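Long-range contacts in SnoaL-like domain-containing protein (Methylibium petroleiphilum PM1, PDB 3G16), which is of unknown function but has the cystatin-like fold of SnoaL-like domains in the NTF2 clan, with two copies in its assembly: residues K14-Y19 / W73-L78; E106-D111 / R118-F123. All blocks are in the same frame, centred on the assembly; numbering follows the deposited sequence. Where two conformers were deposited one is given.

How the contacts relate
Contact 1 sets helix 9-24 against strand 71-81, an outermost strand of the sheet within this chain, whereas contact 2 pairs strands 100-111 and 116-124 in the interior of the same sheet. The first is partly buried, small and held by apolar side chains and a guanidinium face; the second is buried, bound by a ladder of backbone bonds and crowned by a network of charges. The two meet where the helix crosses the sheet: Y19 packs on I120, and V15 and I16 pack on F110. Both also reach the second subunit, with A77 of contact 1 packing on R121 of the other chain.

Contact 1: K14-Y19 / W73-L78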
ATOM      1  N   LYS A  14       8.950  16.645   0.463  1.00 15.30           N
ATOM      2  CA  LYS A  14       8.763  17.793  -0.411  0.50 15.25           C
ATOM      3  C   LYS A  14       8.448  17.362  -1.827  1.00 14.66           C
ATOM      4  O   LYS A  14       7.541  17.923  -2.464  1.00 14.77           O
ATOM      5  CB  LYS A  14       9.975  18.734  -0.362  0.50 15.94           C
ATOM      6  CG  LYS A  14      10.027  19.510   0.942  0.50 17.55           C
ATOM      7  CD  LYS A  14      11.349  20.234   1.160  0.50 17.58           C
ATOM      8  CE  LYS A  14      11.517  20.693   2.599  0.50 17.83           C
ATOM      9  NZ  LYS A  14      12.851  20.962   2.939  0.50 17.88           N
ATOM     10  N   VAL A  15       9.184  16.375  -2.356  1.00 14.74           N
ATOM     11  CA  VAL A  15       8.870  15.904  -3.697  1.00 12.97           C
ATOM     12  C   VAL A  15       7.478  15.273  -3.780  1.00 13.91           C
ATOM     13  O   VAL A  15       6.704  15.539  -4.714  1.00 14.01           O
ATOM     14  CB  VAL A  15       9.931  14.888  -4.146  1.00 13.75           C
ATOM     15  CG1 VAL A  15       9.570  14.213  -5.476  1.00 15.71           C
ATOM     16  CG2 VAL A  15      11.304  15.578  -4.275  1.00 14.72           C
ATOM     17  N   ILE A  16       7.116  14.467  -2.787  1.00 13.69           N
ATOM     18  CA  ILE A  16       5.807  13.828  -2.781  1.00 13.35           C
ATOM     19  C   ILE A  16       4.680  14.857  -2.723  1.00 13.81           C
ATOM     20  O   ILE A  16       3.707  14.786  -3.492  1.00 14.19           O
ATOM     21  CB  ILE A  16       5.732  12.829  -1.628  1.00 15.09           C
ATOM     22  CG1 ILE A  16       6.513  11.567  -2.004  1.00 16.29           C
ATOM     23  CG2 ILE A  16       4.241  12.518  -1.276  1.00 15.76           C
ATOM     24  CD1 ILE A  16       6.797  10.603  -0.804  1.00 17.32           C
ATOM     25  N   ARG A  17       4.825  15.854  -1.874  1.00 13.81           N
ATOM     26  CA  ARG A  17       3.751  16.812  -1.772  0.50 13.35           C
ATOM     27  C   ARG A  17       3.665  17.698  -3.058  1.00 12.73           C
ATOM     28  O   ARG A  17       2.564  18.118  -3.478  1.00 15.38           O
ATOM     29  CB  ARG A  17       3.909  17.685  -0.529  0.50 13.54           C
ATOM     30  CG  ARG A  17       3.744  16.880   0.774  0.50 14.89           C
ATOM     31  CD  ARG A  17       3.554  17.812   1.994  0.50 18.19           C
ATOM     32  NE  ARG A  17       3.442  17.046   3.227  0.50 21.11           N
ATOM     33  CZ  ARG A  17       2.343  16.436   3.684  0.50 22.94           C
ATOM     34  NH1 ARG A  17       1.163  16.476   3.035  0.50 24.37           N
ATOM     35  NH2 ARG A  17       2.426  15.780   4.836  0.50 23.87           N
ATOM     36  N   THR A  18       4.825  18.014  -3.648  1.00 13.17           N
ATOM     37  CA  THR A  18       4.828  18.760  -4.887  1.00 13.69           C
ATOM     38  C   THR A  18       4.083  17.951  -5.981  1.00 13.71           C
ATOM     39  O   THR A  18       3.346  18.462  -6.793  1.00 14.31           O
ATOM     40  CB  THR A  18       6.243  19.080  -5.366  1.00 14.92           C
ATOM     41  OG1 THR A  18       6.883  19.884  -4.363  1.00 16.88           O
ATOM     42  CG2 THR A  18       6.219  19.854  -6.699  1.00 14.92           C
ATOM     43  N   TYR A  19       4.331  16.642  -6.008  1.00 13.89           N
ATOM     44  CA  TYR A  19       3.720  15.741  -6.963  1.00 13.76           C
ATOM     45  C   TYR A  19       2.187  15.790  -6.832  1.00 12.62           C
ATOM     46  O   TYR A  19       1.484  15.969  -7.798  1.00 13.84           O
ATOM     47  CB  TYR A  19       4.277  14.306  -6.789  1.00 13.93           C
ATOM     48  CG  TYR A  19       3.485  13.222  -7.460  1.00 14.47           C
ATOM     49  CD1 TYR A  19       3.175  13.259  -8.825  1.00 14.58           C
ATOM     50  CD2 TYR A  19       3.132  12.122  -6.751  1.00 15.34           C
ATOM     51  CE1 TYR A  19       2.446  12.239  -9.412  1.00 14.80           C
ATOM     52  CE2 TYR A  19       2.405  11.085  -7.332  1.00 15.00           C
ATOM     53  CZ  TYR A  19       2.057  11.163  -8.667  1.00 15.14           C
ATOM     54  OH  TYR A  19       1.360  10.087  -9.225  1.00 15.04           O
ATOM     55  N   TRP A  73      -6.976  14.414  -5.231  1.00 14.09           N
ATOM     56  CA  TRP A  73      -6.303  13.468  -4.372  1.00 14.02           C
ATOM     57  C   TRP A  73      -5.918  14.085  -3.037  1.00 15.48           C
ATOM     58  O   TRP A  73      -5.481  15.228  -2.974  1.00 15.99           O
ATOM     59  CB  TRP A  73      -5.018  13.006  -5.064  1.00 16.79           C
ATOM     60  CG  TRP A  73      -5.210  12.145  -6.224  1.00 16.11           C
ATOM     61  CD1 TRP A  73      -5.236  10.780  -6.197  1.00 17.66           C
ATOM     62  CD2 TRP A  73      -5.299  12.519  -7.610  1.00 17.00           C
ATOM     63  NE1 TRP A  73      -5.405  10.281  -7.463  1.00 18.11           N
ATOM     64  CE2 TRP A  73      -5.421  11.325  -8.359  1.00 18.89           C
ATOM     65  CE3 TRP A  73      -5.322  13.732  -8.289  1.00 14.81           C
ATOM     66  CZ2 TRP A  73      -5.502  11.335  -9.760  1.00 17.16           C
ATOM     67  CZ3 TRP A  73      -5.402  13.722  -9.675  1.00 16.73           C
ATOM     68  CH2 TRP A  73      -5.494  12.526 -10.384  1.00 17.42           C
ATOM     69  N   THR A  74      -5.961  13.283  -1.999  1.00 13.56           N
ATOM     70  CA  THR A  74      -5.475  13.654  -0.693  1.00 13.63           C
ATOM     71  C   THR A  74      -4.438  12.654  -0.206  1.00 14.70           C
ATOM     72  O   THR A  74      -4.531  11.436  -0.484  1.00 14.32           O
ATOM     73  CB  THR A  74      -6.601  13.785   0.342  1.00 14.91           C
ATOM     74  OG1 THR A  74      -7.271  12.535   0.519  1.00 15.80           O
ATOM     75  CG2 THR A  74      -7.605  14.843  -0.094  1.00 15.21           C
ATOM     76  N   ILE A  75      -3.449  13.160   0.540  1.00 15.36           N
ATOM     77  CA  ILE A  75      -2.456  12.344   1.220  1.00 14.93           C
ATOM     78  C   ILE A  75      -3.016  12.139   2.611  1.00 16.00           C
ATOM     79  O   ILE A  75      -3.152  13.103   3.372  1.00 16.57           O
ATOM     80  CB  ILE A  75      -1.092  13.026   1.292  1.00 16.01           C
ATOM     81  CG1 ILE A  75      -0.496  13.229  -0.110  1.00 16.51           C
ATOM     82  CG2 ILE A  75      -0.161  12.249   2.216  1.00 15.00           C
ATOM     83  CD1 ILE A  75       0.853  13.995  -0.139  1.00 17.80           C
ATOM     84  N   ASP A  76      -3.373  10.908   2.931  1.00 15.07           N
ATOM     85  CA  ASP A  76      -3.977  10.585   4.212  1.00 14.87           C
ATOM     86  C   ASP A  76      -2.986  10.073   5.249  1.00 15.48           C
ATOM     87  O   ASP A  76      -3.195  10.224   6.457  1.00 17.88           O
ATOM     88  CB  ASP A  76      -5.085   9.564   3.997  1.00 15.54           C
ATOM     89  CG  ASP A  76      -6.113  10.029   2.984  1.00 16.12           C
ATOM     90  OD1 ASP A  76      -6.340  11.259   2.858  1.00 17.14           O
ATOM     91  OD2 ASP A  76      -6.711   9.174   2.337  1.00 16.65           O
ATOM     92  N   ALA A  77      -1.932   9.412   4.800  1.00 15.33           N
ATOM     93  CA  ALA A  77      -0.843   8.975   5.680  1.00 16.44           C
ATOM     94  C   ALA A  77       0.399   8.965   4.847  1.00 15.83           C
ATOM     95  O   ALA A  77       0.350   8.686   3.647  1.00 15.36           O
ATOM     96  CB  ALA A  77      -1.114   7.574   6.314  1.00 17.45           C
ATOM     97  N   LEU A  78       1.531   9.255   5.450  1.00 16.02           N
ATOM     98  CA  LEU A  78       2.791   9.344   4.735  1.00 16.49           C
ATOM     99  C   LEU A  78       3.877   8.692   5.582  1.00 17.95           C
ATOM    100  O   LEU A  78       4.128   9.139   6.707  1.00 19.03           O
ATOM    101  CB  LEU A  78       3.098  10.817   4.428  1.00 17.41           C
ATOM    102  CG  LEU A  78       4.381  11.116   3.713  1.00 18.52           C
ATOM    103  CD1 LEU A  78       4.562  10.268   2.416  1.00 18.98           C
ATOM    104  CD2 LEU A  78       4.392  12.640   3.444  1.00 20.15           C
TER
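K14 O, on the helical turn whose I16 and R17 meet I75 and L78 of the strand, is gripped twice by one residue. T18 N reaches K14 O at 3.0 Å and T18 OG1 reaches it at 2.8 Å, from opposite faces of its plane. Across the contact the touching is apolar. I16 divides its branches between two partners: CG2 meets I75 CD1 at 3.9 Å, while CD1 passes L78 CD1 at 3.9 Å, the two side chains running in opposite directions. R17, exposed to solvent, reaches across to the strand. Its CG is anti to the carbonyl carbon (chi1 -66°) and its chain extended to NE; in one of two conformers, so with some doubt, L78 CD2 lies over one face of the R17 guanidinium, 4.0 Å from R17 NH2. I75 CD1 comes obliquely to the same group, and the charge is met by E13 through a salt bridge at NE. I75 and L78, three residues apart, would face opposite ways in a regular strand; the classic bulge at D76 and A77, both facing E90, turns L78 to the helix. The segment axes run at 147°, 10.1 Å apart. With no hydrogen bond between residues 14-19 and 73-78, the fit here depends on the shape of the methyl branches, while the arginine keeps its charge at the exposed margin.

Contact 2: E106-D111 / R118-F123; sequences ECVEFD and REIRAF
E109 rises from its strand between the two arginines of R118-F123. E109 CB lies 3.9 Å from R118 CG; E109 CG, anti to the carbonyl carbon (chi1 -60°), passes R121 NH1 at 3.8 Å. At the tip, E109 OE1 takes R118 NE at 2.9 Å, on its anti side, and R118 NH2 at 3.1 Å, from above the carboxylate plane. Both donors come from the same face. E109 OE2 receives R121 NH1 at 3.0 Å from well out of the carboxylate plane, on the other face from R118 NH2, and R121 NH1 also bonds E119 OE2 at 2.8 Å. The shared arginine probably offsets the repulsion between the stacked carboxylates of E109 and E119, which one water also bridges. R145 adds a salt bridge to E119, and R121 NE turns to E90 of the second subunit. An alanine in place of E109 would probably leave R118 without its carboxylate mate and R121 NH1 with only the E119 carboxylate of the two it now bonds. On the opposite face, I120 CG2 sits 3.5 Å from E106 CD, while the E106 carboxylate bonds Y20. C107 and R121 exchange backbone bonds, and E109 O accepts from R118 N at 2.8 Å but only weakly from E119 N. R118 and E119 thus both face E109, a classic beta bulge in an antiparallel hairpin of the curved NTF2-like sheet.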
ATOM      1  N   GLU A 106       0.186   3.352  -1.761  1.00 14.76           N
ATOM      2  CA  GLU A 106       1.208   3.097  -2.767  1.00 14.48           C
ATOM      3  C   GLU A 106       2.597   3.151  -2.196  1.00 15.22           C
ATOM      4  O   GLU A 106       2.862   3.874  -1.237  1.00 16.80           O
ATOM      5  CB  GLU A 106       1.079   4.041  -3.931  1.00 15.99           C
ATOM      6  CG  GLU A 106       1.303   5.531  -3.602  1.00 16.72           C
ATOM      7  CD  GLU A 106       0.753   6.456  -4.699  1.00 19.18           C
ATOM      8  OE1 GLU A 106      -0.061   6.025  -5.502  1.00 19.48           O
ATOM      9  OE2 GLU A 106       1.125   7.655  -4.673  1.00 25.65           O
ATOM     10  N   CYS A 107       3.482   2.337  -2.786  1.00 14.95           N
ATOM     11  CA  CYS A 107       4.907   2.350  -2.454  1.00 15.50           C
ATOM     12  C   CYS A 107       5.602   3.244  -3.438  1.00 14.39           C
ATOM     13  O   CYS A 107       5.310   3.181  -4.654  1.00 15.38           O
ATOM     14  CB  CYS A 107       5.477   0.963  -2.561  1.00 15.86           C
ATOM     15  SG  CYS A 107       4.789  -0.171  -1.289  1.00 21.05           S
ATOM     16  N   VAL A 108       6.519   4.080  -2.943  1.00 14.97           N
ATOM     17  CA  VAL A 108       7.244   5.032  -3.767  1.00 14.97           C
ATOM     18  C   VAL A 108       8.716   4.805  -3.597  1.00 15.66           C
ATOM     19  O   VAL A 108       9.221   4.830  -2.449  1.00 18.05           O
ATOM     20  CB  VAL A 108       6.880   6.473  -3.334  1.00 15.74           C
ATOM     21  CG1 VAL A 108       7.625   7.521  -4.152  1.00 16.53           C
ATOM     22  CG2 VAL A 108       5.377   6.728  -3.424  1.00 15.77           C
ATOM     23  N   GLU A 109       9.440   4.561  -4.689  1.00 12.90           N
ATOM     24  CA  GLU A 109      10.881   4.467  -4.652  1.00 14.53           C
ATOM     25  C   GLU A 109      11.497   5.744  -5.169  1.00 13.53           C
ATOM     26  O   GLU A 109      11.098   6.251  -6.199  1.00 14.39           O
ATOM     27  CB  GLU A 109      11.405   3.330  -5.520  1.00 14.88           C
ATOM     28  CG  GLU A 109      10.913   1.948  -5.140  1.00 15.83           C
ATOM     29  CD  GLU A 109      11.597   0.843  -5.893  1.00 18.38           C
ATOM     30  OE1 GLU A 109      12.355   1.103  -6.835  1.00 18.45           O
ATOM     31  OE2 GLU A 109      11.286  -0.323  -5.525  1.00 19.49           O
ATOM     32  N   PHE A 110      12.523   6.235  -4.454  1.00 13.44           N
ATOM     33  CA  PHE A 110      13.326   7.338  -4.923  1.00 14.30           C
ATOM     34  C   PHE A 110      14.592   6.869  -5.596  1.00 14.30           C
ATOM     35  O   PHE A 110      15.179   5.851  -5.243  1.00 15.90           O
ATOM     36  CB  PHE A 110      13.679   8.269  -3.759  1.00 13.41           C
ATOM     37  CG  PHE A 110      12.544   9.165  -3.378  1.00 14.89           C
ATOM     38  CD1 PHE A 110      11.510   8.684  -2.560  1.00 15.67           C
ATOM     39  CD2 PHE A 110      12.451  10.448  -3.846  1.00 16.18           C
ATOM     40  CE1 PHE A 110      10.455   9.502  -2.237  1.00 16.24           C
ATOM     41  CE2 PHE A 110      11.391  11.261  -3.502  1.00 16.33           C
ATOM     42  CZ  PHE A 110      10.402  10.785  -2.714  1.00 15.80           C
ATOM     43  N   ASP A 111      14.976   7.648  -6.590  1.00 13.45           N
ATOM     44  CA  ASP A 111      16.320   7.593  -7.187  1.00 14.34           C
ATOM     45  C   ASP A 111      17.201   8.462  -6.271  1.00 14.33           C
ATOM     46  O   ASP A 111      17.087   9.679  -6.270  1.00 15.11           O
ATOM     47  CB  ASP A 111      16.300   8.165  -8.593  1.00 15.19           C
ATOM     48  CG  ASP A 111      17.657   8.305  -9.196  1.00 17.91           C
ATOM     49  OD1 ASP A 111      18.456   7.346  -9.152  1.00 21.95           O
ATOM     50  OD2 ASP A 111      17.970   9.371  -9.703  1.00 15.95           O
ATOM     51  N   ARG A 118      11.359   7.424  -8.769  1.00 13.66           N
ATOM     52  CA  ARG A 118      11.650   6.521  -9.906  1.00 15.08           C
ATOM     53  C   ARG A 118      10.552   5.507 -10.162  1.00 15.09           C
ATOM     54  O   ARG A 118      10.462   4.991 -11.251  1.00 15.60           O
ATOM     55  CB  ARG A 118      13.011   5.816  -9.738  1.00 16.18           C
ATOM     56  CG  ARG A 118      13.039   4.766  -8.712  1.00 16.84           C
ATOM     57  CD  ARG A 118      14.409   4.112  -8.648  1.00 19.05           C
ATOM     58  NE  ARG A 118      14.415   2.990  -7.747  1.00 19.15           N
ATOM     59  CZ  ARG A 118      15.515   2.402  -7.332  1.00 22.81           C
ATOM     60  NH1 ARG A 118      16.717   2.841  -7.720  1.00 24.35           N
ATOM     61  NH2 ARG A 118      15.431   1.372  -6.519  1.00 23.52           N
ATOM     62  N   GLU A 119       9.723   5.228  -9.175  1.00 13.66           N
ATOM     63  CA  GLU A 119       8.678   4.223  -9.341  1.00 14.08           C
ATOM     64  C   GLU A 119       7.609   4.399  -8.299  1.00 14.49           C
ATOM     65  O   GLU A 119       7.910   4.722  -7.152  1.00 14.13           O
ATOM     66  CB  GLU A 119       9.293   2.835  -9.178  1.00 14.70           C
ATOM     67  CG  GLU A 119       8.344   1.681  -9.446  1.00 14.80           C
ATOM     68  CD  GLU A 119       9.051   0.350  -9.445  1.00 14.78           C
ATOM     69  OE1 GLU A 119       9.847   0.105 -10.390  1.00 16.28           O
ATOM     70  OE2 GLU A 119       8.872  -0.424  -8.498  1.00 15.79           O
ATOM     71  N   ILE A 120       6.360   4.130  -8.700  1.00 14.63           N
ATOM     72  CA  ILE A 120       5.210   4.114  -7.778  1.00 12.63           C
ATOM     73  C   ILE A 120       4.435   2.829  -8.055  1.00 13.67           C
ATOM     74  O   ILE A 120       4.219   2.485  -9.236  1.00 14.15           O
ATOM     75  CB  ILE A 120       4.288   5.346  -7.899  1.00 13.55           C
ATOM     76  CG1 ILE A 120       5.093   6.637  -7.704  1.00 14.62           C
ATOM     77  CG2 ILE A 120       3.112   5.218  -6.923  1.00 14.46           C
ATOM     78  CD1 ILE A 120       4.273   7.903  -7.878  1.00 15.80           C
ATOM     79  N   ARG A 121       4.076   2.095  -7.010  1.00 12.99           N
ATOM     80  CA  ARG A 121       3.275   0.855  -7.120  1.00 12.84           C
ATOM     81  C   ARG A 121       2.035   1.079  -6.276  1.00 12.86           C
ATOM     82  O   ARG A 121       2.149   1.174  -5.057  1.00 14.25           O
ATOM     83  CB  ARG A 121       4.086  -0.336  -6.640  1.00 14.89           C
ATOM     84  CG  ARG A 121       5.380  -0.555  -7.418  1.00 14.35           C
ATOM     85  CD  ARG A 121       6.051  -1.867  -7.081  1.00 14.96           C
ATOM     86  NE  ARG A 121       6.409  -2.046  -5.688  1.00 15.05           N
ATOM     87  CZ  ARG A 121       7.494  -1.521  -5.120  1.00 15.98           C
ATOM     88  NH1 ARG A 121       8.330  -0.751  -5.794  1.00 17.44           N
ATOM     89  NH2 ARG A 121       7.762  -1.790  -3.853  1.00 17.66           N
ATOM     90  N   ALA A 122       0.857   1.120  -6.926  1.00 13.82           N
ATOM     91  CA  ALA A 122      -0.385   1.437  -6.212  1.00 13.58           C
ATOM     92  C   ALA A 122      -1.321   0.247  -6.049  1.00 14.45           C
ATOM     93  O   ALA A 122      -1.428  -0.622  -6.922  1.00 14.57           O
ATOM     94  CB  ALA A 122      -1.151   2.550  -6.931  1.00 16.37           C
ATOM     95  N   PHE A 123      -1.984   0.251  -4.898  1.00 13.75           N
ATOM     96  CA  PHE A 123      -2.892  -0.806  -4.429  1.00 12.17           C
ATOM     97  C   PHE A 123      -4.171  -0.134  -3.987  1.00 14.70           C
ATOM     98  O   PHE A 123      -4.141   1.029  -3.560  1.00 14.80           O
ATOM     99  CB  PHE A 123      -2.269  -1.564  -3.272  1.00 13.69           C
ATOM    100  CG  PHE A 123      -0.916  -2.125  -3.625  1.00 14.24           C
ATOM    101  CD1 PHE A 123      -0.778  -3.357  -4.210  1.00 14.03           C
ATOM    102  CD2 PHE A 123       0.224  -1.369  -3.454  1.00 14.22           C
ATOM    103  CE1 PHE A 123       0.472  -3.866  -4.585  1.00 14.51           C
ATOM    104  CE2 PHE A 123       1.486  -1.855  -3.821  1.00 14.44           C
ATOM    105  CZ  PHE A 123       1.591  -3.099  -4.372  1.00 14.19           C
TER
HETATM  106  O   HOH W   1      12.485   0.499  -9.507  1.00 20.63           O
HETATM  107  O   HOH W   2      10.605  -1.214  -3.200  1.00 20.96           O
HETATM  108  O   HOH W   3      17.459   4.753  -9.790  1.00 29.11           O